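CrtC domain-containing protein (Fusarium vanettenii 77-13-4, PDB 7A0Q) probably acts as a kievitone hydratase, a lyase that adds water to the phytoalexin kievitone. Local coordinates at residues 26-31 with 200-205; 73-78 with 147-152; 295-300 with 326-331. All blocks are in the same frame, centred on the assembly; numbering follows the deposited sequence. Where two conformers were deposited one is given.

Interaction 1. Residues 26-31 with 200-205; sequences FPFKPE and KSHTWY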
loop_
_atom_site.group_PDB
_atom_site.type_symbol
_atom_site.label_atom_id
_atom_site.label_comp_id
_atom_site.label_asym_id
_atom_site.label_seq_id
_atom_site.Cartn_x
_atom_site.Cartn_y
_atom_site.Cartn_z
ATOM N N PHE A 26 16.858 8.433 1.073
ATOM C CA PHE A 26 15.789 8.618 0.101
ATOM C C PHE A 26 15.069 9.934 0.370
ATOM O O PHE A 26 14.923 10.331 1.527
ATOM C CB PHE A 26 14.794 7.466 0.166
ATOM C CG PHE A 26 15.338 6.185 -0.345
ATOM C CD1 PHE A 26 15.314 5.908 -1.702
ATOM C CD2 PHE A 26 15.899 5.259 0.522
ATOM C CE1 PHE A 26 15.827 4.726 -2.188
ATOM C CE2 PHE A 26 16.417 4.073 0.043
ATOM C CZ PHE A 26 16.385 3.809 -1.315
ATOM N N PRO A 27 14.606 10.632 -0.681
ATOM C CA PRO A 27 13.981 11.951 -0.521
ATOM C C PRO A 27 12.512 11.890 -0.094
ATOM O O PRO A 27 11.640 12.510 -0.709
ATOM C CB PRO A 27 14.150 12.574 -1.909
ATOM C CG PRO A 27 14.104 11.409 -2.840
ATOM C CD PRO A 27 14.715 10.240 -2.098
ATOM N N PHE A 28 12.238 11.157 0.993
ATOM C CA PHE A 28 10.890 11.120 1.555
ATOM C C PHE A 28 10.456 12.517 1.982
ATOM O O PHE A 28 11.198 13.225 2.671
ATOM C CB PHE A 28 10.826 10.186 2.766
ATOM C CG PHE A 28 11.264 8.770 2.501
ATOM C CD1 PHE A 28 11.173 8.198 1.236
ATOM C CD2 PHE A 28 11.741 7.996 3.550
ATOM C CE1 PHE A 28 11.567 6.876 1.026
ATOM C CE2 PHE A 28 12.143 6.685 3.346
ATOM C CZ PHE A 28 12.056 6.120 2.087
ATOM N N LYS A 29 9.237 12.905 1.595
ATOM C CA LYS A 29 8.674 14.174 2.036
ATOM C C LYS A 29 7.182 14.186 1.737
ATOM O O LYS A 29 6.740 13.528 0.785
ATOM C CB LYS A 29 9.371 15.362 1.353
ATOM C CG LYS A 29 9.280 15.358 -0.157
ATOM C CD LYS A 29 10.137 16.469 -0.774
ATOM C CE LYS A 29 11.625 16.219 -0.539
ATOM N NZ LYS A 29 12.518 17.162 -1.281
ATOM N N PRO A 30 6.384 14.909 2.510
ATOM C CA PRO A 30 4.940 14.930 2.275
ATOM C C PRO A 30 4.549 15.940 1.208
ATOM O O PRO A 30 5.274 16.889 0.901
ATOM C CB PRO A 30 4.370 15.338 3.632
ATOM C CG PRO A 30 5.439 16.251 4.193
ATOM C CD PRO A 30 6.759 15.699 3.701
ATOM N N GLU A 31 3.364 15.719 0.648
ATOM C CA GLU A 31 2.714 16.775 -0.105
ATOM C C GLU A 31 1.954 17.685 0.849
ATOM O O GLU A 31 1.764 17.378 2.032
ATOM C CB GLU A 31 1.790 16.188 -1.180
ATOM C CG GLU A 31 2.598 15.569 -2.297
ATOM C CD GLU A 31 1.752 14.851 -3.339
ATOM O OE1 GLU A 31 0.595 14.478 -3.036
ATOM O OE2 GLU A 31 2.265 14.669 -4.464
ATOM N N LYS A 200 10.486 15.013 6.416
ATOM C CA LYS A 200 11.241 14.067 5.610
ATOM C C LYS A 200 10.602 12.686 5.657
ATOM O O LYS A 200 11.282 11.662 5.615
ATOM C CB LYS A 200 12.700 14.032 6.059
ATOM C CG LYS A 200 13.411 15.352 5.749
ATOM C CD LYS A 200 14.827 15.400 6.292
ATOM C CE LYS A 200 15.515 16.701 5.870
ATOM N NZ LYS A 200 16.884 16.825 6.445
ATOM N N SER A 201 9.271 12.655 5.705
ATOM C CA SER A 201 8.502 11.421 5.816
ATOM C C SER A 201 7.215 11.586 5.008
ATOM O O SER A 201 6.775 12.703 4.732
ATOM C CB SER A 201 8.139 11.112 7.278
ATOM O OG SER A 201 9.298 10.876 8.083
ATOM N N HIS A 202 6.601 10.462 4.635
ATOM C CA HIS A 202 5.238 10.523 4.113
ATOM C C HIS A 202 4.618 9.143 4.212
ATOM O O HIS A 202 5.318 8.141 4.330
ATOM C CB HIS A 202 5.176 11.028 2.663
ATOM C CG HIS A 202 5.826 10.112 1.670
ATOM N ND1 HIS A 202 5.111 9.253 0.854
ATOM C CD2 HIS A 202 7.131 9.926 1.358
ATOM C CE1 HIS A 202 5.953 8.583 0.082
ATOM N NE2 HIS A 202 7.183 8.968 0.373
ATOM N N THR A 203 3.292 9.107 4.163
ATOM C CA THR A 203 2.559 7.851 4.258
ATOM C C THR A 203 1.640 7.724 3.057
ATOM O O THR A 203 0.936 8.677 2.709
ATOM C CB THR A 203 1.744 7.776 5.562
ATOM O OG1 THR A 203 2.642 7.756 6.675
ATOM C CG2 THR A 203 0.872 6.513 5.617
ATOM N N TRP A 204 1.649 6.554 2.425
ATOM C CA TRP A 204 0.639 6.193 1.443
ATOM C C TRP A 204 -0.407 5.393 2.202
ATOM O O TRP A 204 -0.114 4.307 2.715
ATOM C CB TRP A 204 1.230 5.376 0.300
ATOM C CG TRP A 204 0.217 4.951 -0.759
ATOM C CD1 TRP A 204 -0.925 4.203 -0.577
ATOM C CD2 TRP A 204 0.282 5.244 -2.157
ATOM N NE1 TRP A 204 -1.565 4.011 -1.787
ATOM C CE2 TRP A 204 -0.843 4.643 -2.770
ATOM C CE3 TRP A 204 1.190 5.949 -2.956
ATOM C CZ2 TRP A 204 -1.078 4.729 -4.144
ATOM C CZ3 TRP A 204 0.958 6.022 -4.326
ATOM C CH2 TRP A 204 -0.172 5.428 -4.900
ATOM N N TYR A 205 -1.605 5.950 2.301
ATOM C CA TYR A 205 -2.747 5.271 2.887
ATOM C C TYR A 205 -3.616 4.742 1.751
ATOM O O TYR A 205 -3.978 5.493 0.840
ATOM C CB TYR A 205 -3.525 6.238 3.782
ATOM C CG TYR A 205 -4.835 5.678 4.274
ATOM C CD1 TYR A 205 -4.868 4.851 5.401
ATOM C CD2 TYR A 205 -6.035 5.988 3.637
ATOM C CE1 TYR A 205 -6.059 4.332 5.865
ATOM C CE2 TYR A 205 -7.240 5.463 4.093
ATOM C CZ TYR A 205 -7.239 4.648 5.208
ATOM O OH TYR A 205 -8.434 4.145 5.665
#
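F28 and P30 lie against the backbone of K200 and S201, and this is the tight part of the contact. F28 CB is 3.2 Å from K200 O. The backbones meet through a CA-H...O contact from K200 CA to F28 O, 3.1 Å long. The P30 ring rests on a carbonyl, with P30 CD 3.2 Å from S201 O. H202 packs beside them. The F28 and H202 rings meet obliquely, planes at 72° and centroids 5.9 Å apart, and do not stack. F28 CA lies at the imidazole edge, 3.9 Å from H202 CD2. The irregular N-terminal segment 26-31 runs across residues 200-202, by strand 202-210 of the N-terminal lipocalin-type domain. H202 CB is 3.5 Å from K29 O, a contact set by the backbone. H202 CG lies between its own backbone N and carbonyl carbon (chi1 65°). This turns the imidazole along K29, where CG lies near K29 O and CD2 near both K29 O and K29 N. H202 NE2 is hydrogen-bonded to Y336 OH. The solvent side is looser. K29 and K200 are exposed there, and the extended chain of K200 runs away from segment 26-31.

Interaction 2. Residues 73-78 with 147-152; sequences YVVLAH and FDITYD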
loop_
_atom_site.group_PDB
_atom_site.type_symbol
_atom_site.label_atom_id
_atom_site.label_comp_id
_atom_site.label_asym_id
_atom_site.label_seq_id
_atom_site.Cartn_x
_atom_site.Cartn_y
_atom_site.Cartn_z
ATOM N N TYR A 73 13.162 4.255 7.683
ATOM C CA TYR A 73 12.420 3.016 7.848
ATOM C C TYR A 73 11.240 3.033 6.895
ATOM O O TYR A 73 10.769 4.095 6.486
ATOM C CB TYR A 73 11.899 2.838 9.280
ATOM C CG TYR A 73 12.992 2.729 10.318
ATOM C CD1 TYR A 73 13.564 3.869 10.864
ATOM C CD2 TYR A 73 13.449 1.485 10.751
ATOM C CE1 TYR A 73 14.571 3.774 11.813
ATOM C CE2 TYR A 73 14.461 1.384 11.702
ATOM C CZ TYR A 73 15.013 2.535 12.225
ATOM O OH TYR A 73 16.014 2.460 13.175
ATOM N N VAL A 74 10.760 1.844 6.550
ATOM C CA VAL A 74 9.461 1.686 5.899
ATOM C C VAL A 74 8.602 0.857 6.844
ATOM O O VAL A 74 9.006 -0.237 7.261
ATOM C CB VAL A 74 9.581 1.036 4.511
ATOM C CG1 VAL A 74 8.199 0.730 3.950
ATOM C CG2 VAL A 74 10.343 1.957 3.561
ATOM N N VAL A 75 7.439 1.385 7.210
ATOM C CA VAL A 75 6.572 0.756 8.201
ATOM C C VAL A 75 5.220 0.478 7.560
ATOM O O VAL A 75 4.595 1.387 7.000
ATOM C CB VAL A 75 6.404 1.637 9.451
ATOM C CG1 VAL A 75 5.450 0.967 10.426
ATOM C CG2 VAL A 75 7.759 1.846 10.116
ATOM N N LEU A 76 4.761 -0.760 7.680
ATOM C CA LEU A 76 3.508 -1.205 7.088
ATOM C C LEU A 76 2.492 -1.519 8.175
ATOM O O LEU A 76 2.840 -2.100 9.204
ATOM C CB LEU A 76 3.737 -2.459 6.256
ATOM C CG LEU A 76 4.132 -2.312 4.796
ATOM C CD1 LEU A 76 5.170 -1.219 4.550
ATOM C CD2 LEU A 76 4.661 -3.642 4.357
ATOM N N ALA A 77 1.240 -1.136 7.945
ATOM C CA ALA A 77 0.129 -1.518 8.808
ATOM C C ALA A 77 -1.051 -1.899 7.929
ATOM O O ALA A 77 -1.337 -1.206 6.947
ATOM C CB ALA A 77 -0.284 -0.384 9.747
ATOM N N HIS A 78 -1.749 -2.981 8.282
ATOM C CA HIS A 78 -2.848 -3.441 7.441
ATOM C C HIS A 78 -3.886 -4.174 8.278
ATOM O O HIS A 78 -3.538 -5.122 8.988
ATOM C CB HIS A 78 -2.312 -4.367 6.351
ATOM C CG HIS A 78 -3.378 -4.959 5.485
ATOM N ND1 HIS A 78 -3.358 -6.277 5.084
ATOM C CD2 HIS A 78 -4.499 -4.417 4.950
ATOM C CE1 HIS A 78 -4.415 -6.519 4.327
ATOM N NE2 HIS A 78 -5.129 -5.408 4.238
ATOM N N PHE A 147 4.884 0.784 17.108
ATOM C CA PHE A 147 4.928 2.113 16.511
ATOM C C PHE A 147 3.582 2.777 16.742
ATOM O O PHE A 147 2.601 2.133 17.117
ATOM C CB PHE A 147 5.290 2.070 15.013
ATOM C CG PHE A 147 4.381 1.195 14.174
ATOM C CD1 PHE A 147 3.129 1.651 13.763
ATOM C CD2 PHE A 147 4.798 -0.071 13.773
ATOM C CE1 PHE A 147 2.297 0.840 12.986
ATOM C CE2 PHE A 147 3.973 -0.884 12.971
ATOM C CZ PHE A 147 2.729 -0.415 12.582
ATOM N N ASP A 148 3.550 4.086 16.526
ATOM C CA ASP A 148 2.326 4.865 16.722
ATOM C C ASP A 148 2.437 6.053 15.771
ATOM O O ASP A 148 3.076 7.059 16.085
ATOM C CB ASP A 148 2.176 5.289 18.178
ATOM C CG ASP A 148 0.835 5.934 18.478
ATOM O OD1 ASP A 148 0.045 6.175 17.544
ATOM O OD2 ASP A 148 0.577 6.219 19.669
ATOM N N ILE A 149 1.843 5.903 14.590
ATOM C CA ILE A 149 2.064 6.799 13.463
ATOM C C ILE A 149 0.749 7.486 13.130
ATOM O O ILE A 149 -0.265 6.813 12.921
ATOM C CB ILE A 149 2.582 6.025 12.237
ATOM C CG1 ILE A 149 3.870 5.279 12.593
ATOM C CG2 ILE A 149 2.776 6.967 11.080
ATOM C CD1 ILE A 149 4.386 4.347 11.489
ATOM N N THR A 150 0.760 8.818 13.071
ATOM C CA THR A 150 -0.409 9.552 12.616
ATOM C C THR A 150 -0.118 10.217 11.280
ATOM O O THR A 150 1.032 10.514 10.953
ATOM C CB THR A 150 -0.858 10.612 13.626
ATOM O OG1 THR A 150 0.206 11.545 13.869
ATOM C CG2 THR A 150 -1.280 9.944 14.932
ATOM N N TYR A 151 -1.163 10.411 10.482
ATOM C CA TYR A 151 -0.942 11.042 9.189
ATOM C C TYR A 151 -2.175 11.835 8.783
ATOM O O TYR A 151 -3.295 11.580 9.233
ATOM C CB TYR A 151 -0.533 10.024 8.093
ATOM C CG TYR A 151 -1.216 8.679 8.193
ATOM C CD1 TYR A 151 -0.755 7.706 9.075
ATOM C CD2 TYR A 151 -2.331 8.388 7.411
ATOM C CE1 TYR A 151 -1.398 6.481 9.187
ATOM C CE2 TYR A 151 -2.974 7.169 7.519
ATOM C CZ TYR A 151 -2.500 6.221 8.400
ATOM O OH TYR A 151 -3.145 5.010 8.511
ATOM N N ASP A 152 -1.927 12.829 7.937
ATOM C CA ASP A 152 -2.895 13.846 7.540
ATOM C C ASP A 152 -2.888 13.876 6.016
ATOM O O ASP A 152 -1.828 14.057 5.406
ATOM C CB ASP A 152 -2.491 15.200 8.149
ATOM C CG ASP A 152 -3.399 16.358 7.752
ATOM O OD1 ASP A 152 -4.325 16.188 6.934
ATOM O OD2 ASP A 152 -3.173 17.476 8.285
#
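Two strands of the N-terminal, lipocalin-type domain of the CrtC family meet here through side chains that lie between them. Strand segments 73-78 and 147-152 run almost at right angles, 86° between their directions. Their axes come no closer than 9.7 Å, too far apart for pairing as neighbours in a sheet. The gap is filled by V75, A77, F147 and I149, all buried and all apolar.

V75 and F147 carry the contact. V75 CG1 sits over one face of the F147 ring in a CH-pi contact, 3.6 Å from the ring centroid and 15° off the ring normal. Its closest ring atom is F147 CE2, at 3.5 Å. V75 CG1 is anti to the backbone N, and this is the methyl that meets the ring. F147 CG lies between its own backbone N and carbonyl carbon (chi1 56°), and the ring reaches across to strand 73-78. V75 and F147 point in opposite directions and overlap side by side.

The same methyl also meets I149, with V75 CG1 3.7 Å from I149 CD1. One methyl of V75 therefore touches both F147 and I149. A77 meets the ring differently: its CB lies near the ring plane, at the edge, 4.1 Å from F147 CZ.

Strands 58-66 and 86-94 flank strand 72-81 by antiparallel pairing. F147 also packs on A90 of strand 86-94, S140 of strand 136-142 and L187 of strand 171-189, while I149 touches S63 of strand 58-66 and T183 of strand 171-189.

Interaction 3. Residues 295-300 with 326-331; sequences GDFKLS and GNVHSK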
loop_
_atom_site.group_PDB
_atom_site.type_symbol
_atom_site.label_atom_id
_atom_site.label_comp_id
_atom_site.label_asym_id
_atom_site.label_seq_id
_atom_site.Cartn_x
_atom_site.Cartn_y
_atom_site.Cartn_z
ATOM N N GLY A 295 6.040 5.142 -19.950
ATOM C CA GLY A 295 7.451 4.885 -19.718
ATOM C C GLY A 295 7.695 3.422 -19.432
ATOM O O GLY A 295 6.777 2.600 -19.429
ATOM N N ASP A 296 8.962 3.092 -19.206
ATOM C CA ASP A 296 9.315 1.736 -18.818
ATOM C C ASP A 296 10.222 1.792 -17.600
ATOM O O ASP A 296 10.946 2.765 -17.385
ATOM C CB ASP A 296 9.971 0.932 -19.965
ATOM C CG ASP A 296 11.108 1.668 -20.641
ATOM O OD1 ASP A 296 11.782 2.490 -19.990
ATOM O OD2 ASP A 296 11.339 1.414 -21.840
ATOM N N PHE A 297 10.146 0.744 -16.789
ATOM C CA PHE A 297 10.757 0.742 -15.469
ATOM C C PHE A 297 11.386 -0.607 -15.170
ATOM O O PHE A 297 10.848 -1.652 -15.547
ATOM C CB PHE A 297 9.720 1.088 -14.388
ATOM C CG PHE A 297 8.953 2.344 -14.679
ATOM C CD1 PHE A 297 9.411 3.567 -14.222
ATOM C CD2 PHE A 297 7.799 2.305 -15.452
ATOM C CE1 PHE A 297 8.714 4.736 -14.509
ATOM C CE2 PHE A 297 7.101 3.463 -15.748
ATOM C CZ PHE A 297 7.552 4.677 -15.276
ATOM N N LYS A 298 12.526 -0.564 -14.477
ATOM C CA LYS A 298 13.228 -1.740 -13.982
ATOM C C LYS A 298 13.226 -1.637 -12.464
ATOM O O LYS A 298 13.834 -0.718 -11.909
ATOM C CB LYS A 298 14.656 -1.788 -14.533
ATOM C CG LYS A 298 15.523 -2.888 -13.955
ATOM C CD LYS A 298 15.008 -4.277 -14.311
ATOM C CE LYS A 298 14.861 -5.153 -13.071
ATOM N NZ LYS A 298 16.042 -5.061 -12.152
ATOM N N LEU A 299 12.538 -2.559 -11.794
ATOM C CA LEU A 299 12.270 -2.450 -10.365
ATOM C C LEU A 299 12.931 -3.595 -9.607
ATOM O O LEU A 299 12.991 -4.727 -10.097
ATOM C CB LEU A 299 10.754 -2.434 -10.103
ATOM C CG LEU A 299 9.927 -1.542 -11.041
ATOM C CD1 LEU A 299 9.287 -2.322 -12.209
ATOM C CD2 LEU A 299 8.867 -0.755 -10.249
ATOM N N SER A 300 13.417 -3.302 -8.401
ATOM C CA SER A 300 14.167 -4.282 -7.621
ATOM C C SER A 300 13.765 -4.215 -6.160
ATOM O O SER A 300 13.730 -3.130 -5.571
ATOM C CB SER A 300 15.674 -4.050 -7.751
ATOM O OG SER A 300 16.056 -4.092 -9.112
ATOM N N GLY A 326 14.150 3.985 -14.733
ATOM C CA GLY A 326 13.429 3.856 -15.982
ATOM C C GLY A 326 13.374 5.184 -16.701
ATOM O O GLY A 326 14.214 6.056 -16.479
ATOM N N ASN A 327 12.384 5.317 -17.572
ATOM C CA ASN A 327 12.161 6.562 -18.283
ATOM C C ASN A 327 10.684 6.906 -18.234
ATOM O O ASN A 327 9.830 6.027 -18.121
ATOM C CB ASN A 327 12.628 6.494 -19.751
ATOM C CG ASN A 327 11.593 5.870 -20.670
ATOM O OD1 ASN A 327 10.714 6.555 -21.208
ATOM N ND2 ASN A 327 11.696 4.565 -20.865
ATOM N N VAL A 328 10.399 8.198 -18.287
ATOM C CA VAL A 328 9.048 8.698 -18.485
ATOM C C VAL A 328 9.105 9.654 -19.662
ATOM O O VAL A 328 9.832 10.655 -19.612
ATOM C CB VAL A 328 8.491 9.398 -17.238
ATOM C CG1 VAL A 328 7.160 10.047 -17.560
ATOM C CG2 VAL A 328 8.351 8.404 -16.093
ATOM N N HIS A 329 8.362 9.336 -20.723
ATOM C CA HIS A 329 8.379 10.118 -21.956
ATOM C C HIS A 329 9.814 10.359 -22.416
ATOM O O HIS A 329 10.218 11.479 -22.735
ATOM C CB HIS A 329 7.615 11.429 -21.779
ATOM C CG HIS A 329 6.194 11.238 -21.344
ATOM N ND1 HIS A 329 5.351 10.320 -21.935
ATOM C CD2 HIS A 329 5.470 11.843 -20.372
ATOM C CE1 HIS A 329 4.168 10.369 -21.346
ATOM N NE2 HIS A 329 4.215 11.283 -20.395
ATOM N N SER A 330 10.595 9.278 -22.402
ATOM C CA SER A 330 11.967 9.208 -22.902
ATOM C C SER A 330 12.959 10.011 -22.068
ATOM O O SER A 330 14.092 10.235 -22.513
ATOM C CB SER A 330 12.057 9.651 -24.368
ATOM O OG SER A 330 10.940 9.188 -25.110
ATOM N N LYS A 331 12.577 10.443 -20.870
ATOM C CA LYS A 331 13.485 11.116 -19.953
ATOM C C LYS A 331 13.797 10.202 -18.778
ATOM O O LYS A 331 12.869 9.650 -18.173
ATOM C CB LYS A 331 12.868 12.427 -19.448
ATOM C CG LYS A 331 13.690 13.141 -18.378
ATOM C CD LYS A 331 12.806 13.902 -17.393
ATOM C CE LYS A 331 12.648 13.142 -16.082
ATOM N NZ LYS A 331 11.931 13.932 -15.027
#
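Backbone bonds join D296 and N327. N327 N donates to D296 O at 2.9 Å. The return bond, from D296 N to N327 O, is weak at 3.2 Å and bent to 127°. Two CA-H...O contacts lie beside these bonds. G295 CA approaches N327 O, and G326 CA approaches D296 O, each at 3.1 Å. Both residues are glycines, and with no CB in the way their CA atoms can come this close to the carbonyls. F297 faces G326 as an antiparallel non-hydrogen-bonded pair.

The segments belong to the hairpin of strands 295-308 and 317-328, two neighbours in the closed eight-stranded barrel of the lipocalin-like domain. Beyond N327 the chain makes a type I' turn from V328 to K331 and enters strand 331-343.

The polar side-chain contact at this turn is an Asx motif: S330 N donates to N327 OD1 at 3.0 Å. The donor stands 26° out of the carbonyl plane of the amide. The carboxylate of D296 lies near the N327 amide, but D296 has two conformers and this approach is doubtful.

The apolar contact lies on the sheet face of F297 and V328. The two side chains meet at a slant, and F297 CZ is 3.9 Å from V328 CG2. F297 CG is anti to the carbonyl carbon (chi1 -52°), and the far end of its ring leans toward strand 317-328. F297 also packs on I291, and V328 on I226, Y231 and F294.

Interactions 1 and 2 adjoin within the N-terminal lipocalin-type domain, their centres 11 Å apart. Both segments of interaction 2 lie in the chain between those of interaction 1. They touch where Y205 CD1 packs on Y151 OH at 3.6 Å and where T203 CG2 meets Y151 CG at 4.0 Å. Interaction 3 belongs to the barrel of the other domain. Its centre lies about 21 Å from that of interaction 1 and about 28 Å from that of interaction 2, and it touches neither. The H202-Y336 hydrogen bond ties interaction 1 to that barrel. The A77 side chain of interaction 2 lies about 14 Å from the bound magnesium ion, whose site includes T86, S109 and S119.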